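Local atomic coordinates of PfEMP1 variant 1 of strain MC (Plasmodium falciparum, PDB entry 5LGD), a protein that probably binds a receptor on the host cell surface, this chain being a helical, cysteine-rich part from the DBL family region of a much larger adhesin. Residues 9-14 against 88-93; 13-18 against 61-66; 40-45 against 161-166. All blocks are in the same frame, centred on the assembly; numbering follows the deposited sequence.

Contact 1 of 3, residues 9-14 against 88-93; sequences AFFWMW and TLLMKD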
loop_
_atom_site.group_PDB
_atom_site.type_symbol
_atom_site.label_atom_id
_atom_site.label_comp_id
_atom_site.label_asym_id
_atom_site.label_seq_id
_atom_site.Cartn_x
_atom_site.Cartn_y
_atom_site.Cartn_z
ATOM N N ALA B 9 15.673 22.168 -2.354
ATOM C CA ALA B 9 15.516 23.574 -2.775
ATOM C C ALA B 9 16.781 24.101 -3.449
ATOM O O ALA B 9 16.695 24.731 -4.510
ATOM C CB ALA B 9 15.180 24.446 -1.575
ATOM N N PHE B 10 17.961 23.841 -2.824
ATOM C CA PHE B 10 19.236 24.294 -3.353
ATOM C C PHE B 10 19.549 23.683 -4.707
ATOM O O PHE B 10 19.939 24.404 -5.632
ATOM C CB PHE B 10 20.378 24.042 -2.354
ATOM C CG PHE B 10 21.707 24.521 -2.874
ATOM C CD1 PHE B 10 22.083 25.847 -2.740
ATOM C CD2 PHE B 10 22.576 23.647 -3.521
ATOM C CE1 PHE B 10 23.290 26.301 -3.270
ATOM C CE2 PHE B 10 23.804 24.093 -4.009
ATOM C CZ PHE B 10 24.133 25.422 -3.916
ATOM N N PHE B 11 19.397 22.350 -4.802
ATOM C CA PHE B 11 19.632 21.554 -6.008
ATOM C C PHE B 11 18.974 22.177 -7.269
ATOM O O PHE B 11 19.643 22.383 -8.284
ATOM C CB PHE B 11 19.152 20.091 -5.784
ATOM C CG PHE B 11 19.375 19.156 -6.950
ATOM C CD1 PHE B 11 18.493 19.137 -8.030
ATOM C CD2 PHE B 11 20.494 18.331 -6.995
ATOM C CE1 PHE B 11 18.724 18.298 -9.126
ATOM C CE2 PHE B 11 20.701 17.456 -8.071
ATOM C CZ PHE B 11 19.841 17.473 -9.141
ATOM N N TRP B 12 17.677 22.480 -7.189
ATOM C CA TRP B 12 16.926 23.009 -8.319
ATOM C C TRP B 12 17.237 24.443 -8.626
ATOM O O TRP B 12 17.358 24.789 -9.799
ATOM C CB TRP B 12 15.432 22.762 -8.122
ATOM C CG TRP B 12 15.170 21.296 -8.212
ATOM C CD1 TRP B 12 14.860 20.449 -7.187
ATOM C CD2 TRP B 12 15.385 20.475 -9.365
ATOM N NE1 TRP B 12 14.782 19.160 -7.653
ATOM C CE2 TRP B 12 15.078 19.150 -8.995
ATOM C CE3 TRP B 12 15.717 20.746 -10.701
ATOM C CZ2 TRP B 12 15.128 18.097 -9.898
ATOM C CZ3 TRP B 12 15.781 19.698 -11.588
ATOM C CH2 TRP B 12 15.485 18.392 -11.186
ATOM N N MET B 13 17.488 25.238 -7.595
ATOM C CA MET B 13 17.913 26.630 -7.727
ATOM C C MET B 13 19.253 26.715 -8.485
ATOM O O MET B 13 19.409 27.583 -9.336
ATOM C CB MET B 13 18.083 27.246 -6.329
ATOM C CG MET B 13 18.213 28.754 -6.354
ATOM S SD MET B 13 19.395 29.362 -5.138
ATOM C CE MET B 13 20.913 28.492 -5.652
ATOM N N TRP B 14 20.217 25.856 -8.140
ATOM C CA TRP B 14 21.550 25.834 -8.740
ATOM C C TRP B 14 21.444 25.452 -10.216
ATOM O O TRP B 14 22.024 26.137 -11.067
ATOM C CB TRP B 14 22.495 24.894 -7.974
ATOM C CG TRP B 14 23.890 24.892 -8.515
ATOM C CD1 TRP B 14 24.959 25.584 -8.022
ATOM C CD2 TRP B 14 24.376 24.155 -9.650
ATOM N NE1 TRP B 14 26.074 25.342 -8.793
ATOM C CE2 TRP B 14 25.738 24.484 -9.811
ATOM C CE3 TRP B 14 23.788 23.255 -10.557
ATOM C CZ2 TRP B 14 26.513 23.965 -10.852
ATOM C CZ3 TRP B 14 24.565 22.744 -11.589
ATOM C CH2 TRP B 14 25.912 23.089 -11.716
ATOM N N THR B 88 17.701 9.940 -14.325
ATOM C CA THR B 88 16.253 10.025 -14.577
ATOM C C THR B 88 15.778 11.463 -14.321
ATOM O O THR B 88 15.079 12.048 -15.137
ATOM C CB THR B 88 15.499 9.021 -13.660
ATOM O OG1 THR B 88 15.959 7.706 -13.934
ATOM C CG2 THR B 88 13.964 9.073 -13.826
ATOM N N LEU B 89 16.177 12.023 -13.180
ATOM C CA LEU B 89 15.788 13.353 -12.700
ATOM C C LEU B 89 16.167 14.509 -13.643
ATOM O O LEU B 89 15.446 15.521 -13.755
ATOM C CB LEU B 89 16.473 13.498 -11.338
ATOM C CG LEU B 89 15.896 14.407 -10.264
ATOM C CD1 LEU B 89 14.364 14.158 -9.982
ATOM C CD2 LEU B 89 16.737 14.248 -8.992
ATOM N N LEU B 90 17.283 14.333 -14.349
ATOM C CA LEU B 90 17.851 15.360 -15.216
ATOM C C LEU B 90 17.650 15.121 -16.697
ATOM O O LEU B 90 18.075 15.959 -17.480
ATOM C CB LEU B 90 19.338 15.566 -14.866
ATOM C CG LEU B 90 19.563 16.079 -13.446
ATOM C CD1 LEU B 90 21.017 16.019 -13.053
ATOM C CD2 LEU B 90 19.009 17.503 -13.272
ATOM N N MET B 91 16.944 14.040 -17.095
ATOM C CA MET B 91 16.580 13.807 -18.494
ATOM C C MET B 91 15.834 15.068 -18.949
ATOM O O MET B 91 15.113 15.669 -18.144
ATOM C CB MET B 91 15.668 12.569 -18.639
ATOM C CG MET B 91 16.401 11.234 -18.483
ATOM S SD MET B 91 17.838 11.074 -19.583
ATOM C CE MET B 91 17.008 10.822 -21.220
ATOM N N LYS B 92 16.120 15.540 -20.176
ATOM C CA LYS B 92 15.576 16.789 -20.722
ATOM C C LYS B 92 14.080 17.073 -20.403
ATOM O O LYS B 92 13.799 18.132 -19.843
ATOM C CB LYS B 92 15.832 16.884 -22.240
ATOM C CG LYS B 92 15.358 18.205 -22.864
ATOM C CD LYS B 92 15.573 18.248 -24.381
ATOM C CE LYS B 92 14.614 17.402 -25.194
ATOM N NZ LYS B 92 13.222 17.932 -25.152
ATOM N N ASP B 93 13.134 16.167 -20.765
ATOM C CA ASP B 93 11.700 16.427 -20.566
ATOM C C ASP B 93 11.301 16.597 -19.108
ATOM O O ASP B 93 10.522 17.509 -18.812
ATOM C CB ASP B 93 10.811 15.388 -21.248
ATOM C CG ASP B 93 10.988 15.207 -22.757
ATOM O OD1 ASP B 93 11.335 16.204 -23.453
ATOM O OD2 ASP B 93 10.745 14.090 -23.247
#

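Contact 2 of 3, residues 13-18 against 61-66; sequences MWVHDM and TEWGKI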
loop_
_atom_site.group_PDB
_atom_site.type_symbol
_atom_site.label_atom_id
_atom_site.label_comp_id
_atom_site.label_asym_id
_atom_site.label_seq_id
_atom_site.Cartn_x
_atom_site.Cartn_y
_atom_site.Cartn_z
ATOM N N MET B 13 17.488 25.238 -7.595
ATOM C CA MET B 13 17.913 26.630 -7.727
ATOM C C MET B 13 19.253 26.715 -8.485
ATOM O O MET B 13 19.409 27.583 -9.336
ATOM C CB MET B 13 18.083 27.246 -6.329
ATOM C CG MET B 13 18.213 28.754 -6.354
ATOM S SD MET B 13 19.395 29.362 -5.138
ATOM C CE MET B 13 20.913 28.492 -5.652
ATOM N N TRP B 14 20.217 25.856 -8.140
ATOM C CA TRP B 14 21.550 25.834 -8.740
ATOM C C TRP B 14 21.444 25.452 -10.216
ATOM O O TRP B 14 22.024 26.137 -11.067
ATOM C CB TRP B 14 22.495 24.894 -7.974
ATOM C CG TRP B 14 23.890 24.892 -8.515
ATOM C CD1 TRP B 14 24.959 25.584 -8.022
ATOM C CD2 TRP B 14 24.376 24.155 -9.650
ATOM N NE1 TRP B 14 26.074 25.342 -8.793
ATOM C CE2 TRP B 14 25.738 24.484 -9.811
ATOM C CE3 TRP B 14 23.788 23.255 -10.557
ATOM C CZ2 TRP B 14 26.513 23.965 -10.852
ATOM C CZ3 TRP B 14 24.565 22.744 -11.589
ATOM C CH2 TRP B 14 25.912 23.089 -11.716
ATOM N N VAL B 15 20.716 24.365 -10.504
ATOM C CA VAL B 15 20.427 23.845 -11.849
ATOM C C VAL B 15 19.777 24.962 -12.698
ATOM O O VAL B 15 20.250 25.263 -13.797
ATOM C CB VAL B 15 19.566 22.548 -11.775
ATOM C CG1 VAL B 15 18.931 22.218 -13.127
ATOM C CG2 VAL B 15 20.403 21.369 -11.281
ATOM N N HIS B 16 18.718 25.590 -12.173
ATOM C CA HIS B 16 18.034 26.682 -12.840
ATOM C C HIS B 16 18.984 27.865 -13.151
ATOM O O HIS B 16 19.060 28.322 -14.300
ATOM C CB HIS B 16 16.848 27.154 -11.962
ATOM C CG HIS B 16 16.230 28.418 -12.453
ATOM N ND1 HIS B 16 16.620 29.647 -11.956
ATOM C CD2 HIS B 16 15.286 28.607 -13.398
ATOM C CE1 HIS B 16 15.898 30.535 -12.606
ATOM N NE2 HIS B 16 15.072 29.954 -13.468
ATOM N N ASP B 17 19.675 28.375 -12.119
ATOM C CA ASP B 17 20.606 29.502 -12.260
ATOM C C ASP B 17 21.799 29.178 -13.186
ATOM O O ASP B 17 22.253 30.069 -13.894
ATOM C CB ASP B 17 21.114 29.963 -10.876
ATOM C CG ASP B 17 20.039 30.467 -9.924
ATOM O OD1 ASP B 17 18.848 30.530 -10.332
ATOM O OD2 ASP B 17 20.372 30.767 -8.775
ATOM N N MET B 18 22.288 27.918 -13.219
ATOM C CA MET B 18 23.391 27.642 -14.129
ATOM C C MET B 18 22.884 27.653 -15.598
ATOM O O MET B 18 23.544 28.250 -16.462
ATOM C CB MET B 18 24.227 26.407 -13.718
ATOM C CG MET B 18 23.853 25.115 -14.383
ATOM S SD MET B 18 24.686 24.966 -15.976
ATOM C CE MET B 18 24.145 23.403 -16.414
ATOM N N THR B 61 32.979 22.125 -10.927
ATOM C CA THR B 61 33.441 21.867 -9.553
ATOM C C THR B 61 32.258 21.932 -8.589
ATOM O O THR B 61 32.129 21.069 -7.731
ATOM C CB THR B 61 34.613 22.819 -9.155
ATOM O OG1 THR B 61 35.632 22.801 -10.159
ATOM C CG2 THR B 61 35.240 22.451 -7.815
ATOM N N GLU B 62 31.389 22.949 -8.728
ATOM C CA GLU B 62 30.207 23.083 -7.868
ATOM C C GLU B 62 29.297 21.874 -8.035
ATOM O O GLU B 62 28.808 21.330 -7.039
ATOM C CB GLU B 62 29.446 24.377 -8.169
ATOM C CG GLU B 62 30.033 25.575 -7.445
ATOM C CD GLU B 62 29.536 26.937 -7.898
ATOM O OE1 GLU B 62 28.355 27.060 -8.302
ATOM O OE2 GLU B 62 30.343 27.890 -7.840
ATOM N N TRP B 63 29.136 21.425 -9.309
ATOM C CA TRP B 63 28.304 20.286 -9.699
ATOM C C TRP B 63 28.790 18.987 -9.107
ATOM O O TRP B 63 27.957 18.189 -8.686
ATOM C CB TRP B 63 28.146 20.186 -11.226
ATOM C CG TRP B 63 27.222 19.095 -11.686
ATOM C CD1 TRP B 63 27.499 18.130 -12.609
ATOM C CD2 TRP B 63 25.853 18.901 -11.299
ATOM N NE1 TRP B 63 26.388 17.345 -12.821
ATOM C CE2 TRP B 63 25.363 17.797 -12.033
ATOM C CE3 TRP B 63 24.998 19.530 -10.378
ATOM C CZ2 TRP B 63 24.077 17.284 -11.837
ATOM C CZ3 TRP B 63 23.709 19.043 -10.217
ATOM C CH2 TRP B 63 23.264 17.930 -10.935
ATOM N N GLY B 64 30.117 18.801 -9.059
ATOM C CA GLY B 64 30.764 17.632 -8.469
ATOM C C GLY B 64 30.381 17.477 -7.007
ATOM O O GLY B 64 30.036 16.371 -6.557
ATOM N N LYS B 65 30.421 18.604 -6.260
ATOM C CA LYS B 65 30.063 18.675 -4.836
ATOM C C LYS B 65 28.561 18.363 -4.610
ATOM O O LYS B 65 28.214 17.652 -3.663
ATOM C CB LYS B 65 30.450 20.053 -4.247
ATOM C CG LYS B 65 31.953 20.213 -3.902
ATOM C CD LYS B 65 32.367 21.682 -4.022
ATOM C CE LYS B 65 33.876 21.889 -4.060
ATOM N NZ LYS B 65 34.459 22.165 -2.712
ATOM N N ILE B 66 27.681 18.881 -5.494
ATOM C CA ILE B 66 26.232 18.654 -5.437
ATOM C C ILE B 66 25.933 17.179 -5.709
ATOM O O ILE B 66 25.152 16.587 -4.961
ATOM C CB ILE B 66 25.489 19.641 -6.364
ATOM C CG1 ILE B 66 25.666 21.064 -5.817
ATOM C CG2 ILE B 66 24.014 19.291 -6.489
ATOM C CD1 ILE B 66 25.282 22.206 -6.719
#

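Contact 3 of 3, residues 40-45 against 161-166; sequences TCIKGC and KTHTDD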
loop_
_atom_site.group_PDB
_atom_site.type_symbol
_atom_site.label_atom_id
_atom_site.label_comp_id
_atom_site.label_asym_id
_atom_site.label_seq_id
_atom_site.Cartn_x
_atom_site.Cartn_y
_atom_site.Cartn_z
ATOM N N THR B 40 35.660 34.834 -37.354
ATOM C CA THR B 40 36.371 36.111 -37.337
ATOM C C THR B 40 36.515 36.608 -35.897
ATOM O O THR B 40 35.525 36.685 -35.168
ATOM C CB THR B 40 35.778 37.151 -38.314
ATOM O OG1 THR B 40 34.374 37.321 -38.087
ATOM C CG2 THR B 40 36.044 36.807 -39.775
ATOM N N CYS B 41 37.768 36.896 -35.491
ATOM C CA CYS B 41 38.148 37.417 -34.180
ATOM C C CYS B 41 37.550 38.809 -33.977
ATOM O O CYS B 41 37.805 39.712 -34.777
ATOM C CB CYS B 41 39.670 37.446 -34.035
ATOM S SG CYS B 41 40.262 38.205 -32.498
ATOM N N ILE B 42 36.763 38.982 -32.906
ATOM C CA ILE B 42 36.182 40.266 -32.535
ATOM C C ILE B 42 37.032 40.828 -31.404
ATOM O O ILE B 42 37.475 40.092 -30.526
ATOM C CB ILE B 42 34.669 40.172 -32.189
ATOM C CG1 ILE B 42 33.825 39.949 -33.457
ATOM C CG2 ILE B 42 34.164 41.419 -31.457
ATOM C CD1 ILE B 42 33.364 38.545 -33.688
ATOM N N LYS B 43 37.295 42.129 -31.469
ATOM C CA LYS B 43 38.072 42.880 -30.489
ATOM C C LYS B 43 37.382 42.776 -29.109
ATOM O O LYS B 43 36.146 42.852 -29.025
ATOM C CB LYS B 43 38.186 44.356 -30.950
ATOM C CG LYS B 43 39.496 45.043 -30.594
ATOM C CD LYS B 43 39.677 46.363 -31.337
ATOM C CE LYS B 43 39.601 47.549 -30.412
ATOM N NZ LYS B 43 39.808 48.825 -31.142
ATOM N N GLY B 44 38.191 42.521 -28.077
ATOM C CA GLY B 44 37.750 42.415 -26.688
ATOM C C GLY B 44 37.060 41.126 -26.306
ATOM O O GLY B 44 36.628 40.971 -25.164
ATOM N N CYS B 45 36.953 40.192 -27.246
ATOM C CA CYS B 45 36.291 38.921 -26.997
ATOM C C CYS B 45 37.130 37.929 -26.264
ATOM O O CYS B 45 36.558 37.136 -25.525
ATOM C CB CYS B 45 35.747 38.327 -28.285
ATOM S SG CYS B 45 34.129 38.961 -28.748
ATOM N N LYS B 161 39.980 29.826 -29.705
ATOM C CA LYS B 161 40.646 29.509 -30.972
ATOM C C LYS B 161 40.320 30.562 -32.040
ATOM O O LYS B 161 41.146 30.808 -32.920
ATOM C CB LYS B 161 40.310 28.086 -31.449
ATOM C CG LYS B 161 41.153 27.022 -30.759
ATOM C CD LYS B 161 40.450 25.673 -30.684
ATOM C CE LYS B 161 41.199 24.707 -29.790
ATOM N NZ LYS B 161 40.542 23.374 -29.729
ATOM N N THR B 162 39.138 31.198 -31.941
ATOM C CA THR B 162 38.690 32.257 -32.844
ATOM C C THR B 162 39.187 33.615 -32.303
ATOM O O THR B 162 39.910 34.339 -32.999
ATOM C CB THR B 162 37.146 32.242 -32.993
ATOM O OG1 THR B 162 36.670 30.923 -33.287
ATOM C CG2 THR B 162 36.654 33.220 -34.033
ATOM N N HIS B 163 38.800 33.942 -31.056
ATOM C CA HIS B 163 39.165 35.191 -30.396
ATOM C C HIS B 163 40.430 35.012 -29.568
ATOM O O HIS B 163 40.396 35.185 -28.356
ATOM C CB HIS B 163 38.005 35.689 -29.529
ATOM C CG HIS B 163 36.691 35.736 -30.238
ATOM N ND1 HIS B 163 36.424 36.696 -31.196
ATOM C CD2 HIS B 163 35.596 34.957 -30.075
ATOM C CE1 HIS B 163 35.185 36.463 -31.594
ATOM N NE2 HIS B 163 34.645 35.429 -30.943
ATOM N N THR B 164 41.545 34.660 -30.245
ATOM C CA THR B 164 42.896 34.387 -29.709
ATOM C C THR B 164 43.578 35.593 -29.031
ATOM O O THR B 164 44.437 35.413 -28.157
ATOM C CB THR B 164 43.830 33.909 -30.855
ATOM O OG1 THR B 164 43.680 34.777 -31.989
ATOM C CG2 THR B 164 43.591 32.462 -31.261
ATOM N N ASP B 165 43.240 36.810 -29.496
ATOM C CA ASP B 165 43.821 38.064 -29.020
ATOM C C ASP B 165 42.743 39.146 -28.873
ATOM O O ASP B 165 41.781 39.177 -29.656
ATOM C CB ASP B 165 44.920 38.525 -29.997
ATOM C CG ASP B 165 45.984 39.386 -29.360
ATOM O OD1 ASP B 165 46.875 38.819 -28.674
ATOM O OD2 ASP B 165 45.944 40.620 -29.559
ATOM N N ASP B 166 42.903 40.026 -27.859
ATOM C CA ASP B 166 41.953 41.107 -27.614
ATOM C C ASP B 166 41.980 42.138 -28.743
ATOM O O ASP B 166 40.944 42.707 -29.049
ATOM C CB ASP B 166 42.117 41.732 -26.221
ATOM C CG ASP B 166 41.358 40.999 -25.125
ATOM O OD1 ASP B 166 40.254 40.467 -25.413
ATOM O OD2 ASP B 166 41.822 41.023 -23.968
#

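Contact 1 of 3, residues 9-14 against 88-93
Between Trp12 and Leu90, where the two backbones come closest, the CA atoms are still 10.3 Å apart, so large side chains have to bridge the gap. Residues 9-14 form one continuous run of helix, whereas 88-93 spans the change from helix 82-90 to helix 92-103, with Met91 at the N-cap of the second. No hydrogen bond links the two segments, and the side chains that meet are all apolar.

Trp12 bears the larger share. Its CG lies anti to the carbonyl carbon (chi1 -68°), and from there the indole reaches across with the far end of its six-membered ring in front. CZ2 meets Leu89 CG at 3.8 Å, with the leucine branch point arriving at the ring edge and close to its plane. Leu89 CD1 adds a second touch on the same carbon, CZ2, at 4.0 Å. The neighbouring corner, CH2, has Leu89 O in the ring plane and touches Leu90 CD2 at 4.2 Å.

Phe11 reaches the same pair of leucines from alongside. Its CZ sits 4.2 Å from Leu90 CD2, so this one methyl touches both rings; Leu89 CD2 is slightly more distant. The two aromatic residues also brace one another, because Phe11 CD1 stands 3.5 Å above the centre of the Trp12 ring and thereby backs the indole on one face.

All four residues are buried. Helix 45-70 adjoins the leucines through Phe70 and Trp63, while helix 92-103 packs Leu95 and Ile98 against Trp12. Another protein chain of the assembly also comes up to this place, setting an aromatic ring edge-to-face with Phe11 and an apolar side chain on Trp12, which puts the junction of helices 7-29 and 82-90 directly behind that interface.

Contact 2 of 3, residues 13-18 against 61-66
This is a buried helix-helix contact between helices 7-29 and 45-70, built around Trp14 and close to the centre of the chain. The segments run antiparallel, at 159° between their N-to-C directions, and the axes stay 11.8 Å apart, a wide spacing that the Trp14 indole bridges together with Trp63 and Ile66.

With CG anti to the backbone N (chi1 -177°), Trp14 projects straight at the opposing helix and meets a different partner on each part of its ring system. Ile66 CD1 caps the five-membered ring from over one face, 3.5 Å from its centroid and almost on the normal, a clear CH-pi contact. The opposite face has Met18 CB above its rim. At the pyrrole edge, NE1 donates to Glu62 OE1 over 2.9 Å; the acceptor lies near the ring plane and offers its anti lone pair, while the carboxylate is turned steeply to the indole. Lys59 forms a salt bridge with the same oxygen, which probably helps hold the carboxylate in place and satisfies its charge at the margin of an apolar layer.

The six-membered ring of Trp14 meets Trp63. Their planes are only 13° from parallel but slid so far apart that they barely overlap, with centroids 5.2 Å apart and Trp14 CZ3 3.5 Å from Trp63 CE3. Val15 CG2, in plane at the edge of the Trp14 ring, also touches Trp63 CZ3 at 4.2 Å.

Ile145 of helix 144-162 packs on both tryptophans, and Asp146 accepts a hydrogen bond from Trp63 NE1. The arrangement is that of an aromatic core layer in a three-helix bundle, here within the PfEMP1 DBL family region.

Contact 3 of 3, residues 40-45 against 161-166
His163, the first residue to leave helical geometry after helix 144-162, turns its imidazole into the loop 40-45 and meets it with nearly every atom. CG stands beside the backbone N, anti to the carbonyl carbon (chi1 -50°), and this directs the ring back toward Ile42 and Cys45. At the root of the side chain, CB rests 3.7 Å from Cys45 CB. One atom further, CG has the same cysteine carbon over the ring face at 3.4 Å, a CH-pi contact; Cys45 SG, over the same face, adds a sulfur-aromatic one. ND1 accepts the backbone N-H of Ile42, with N and ND1 2.9 Å apart and an angle of 173° at the hydrogen. The donor lies practically in the ring plane, so the bond, with the packing on both faces, helps fix the rotation of the imidazole. His163 CE1 then touches Ile42 CD1 at 3.5 Å. NE2 at the tip makes a weak hydrogen bond to Cys32 O, consistent with a proton on that nitrogen. On the face turned from Cys45, Thr162 CG2 sits over the ring centre.

A second bond ties the backbones together: Gly44 N donates to Asp166 O over 2.9 Å, in the carbonyl plane. Gly44 is the third residue of a type II turn from Ile42 to Cys45, and its positive phi suits that place. Lys43 CG leans on the same carbonyl oxygen, while Asp166 OD1 takes the N-H of Lys47. Cys41 SG approaches Asp165 O at 3.4 Å.

Disulfides anchor the loop segment near its start and at its end, Cys41 to Cys168 and Cys45 to Cys32. The contact therefore fastens the loop between helices 7-29 and 45-70 to the chain leaving helix 144-162, with Cys49 and Asn46 of helix 45-70 packed on His163 and Asp166.

How the contacts relate
Contacts 1 and 2 form one continuous core: their centres are about 9 Å apart, both start from helix 7-29, and Leu90 CD1 meets Trp63 CZ2 at 3.5 Å while Phe10 and Phe11 pack on Ile66. Contact 3 stands apart, its centre about 34 Å from that of contact 1 and 29 Å from that of contact 2, and it lies across the chain's centre from contact 1. Along the chain, its segments alternate with those of the other two. Helices 7-29 and 45-70 are thus joined by aromatic packing well away from the end of the bundle where disulfides and hydrogen bonds secure the loop. The partner protein reaches contact 1 alone.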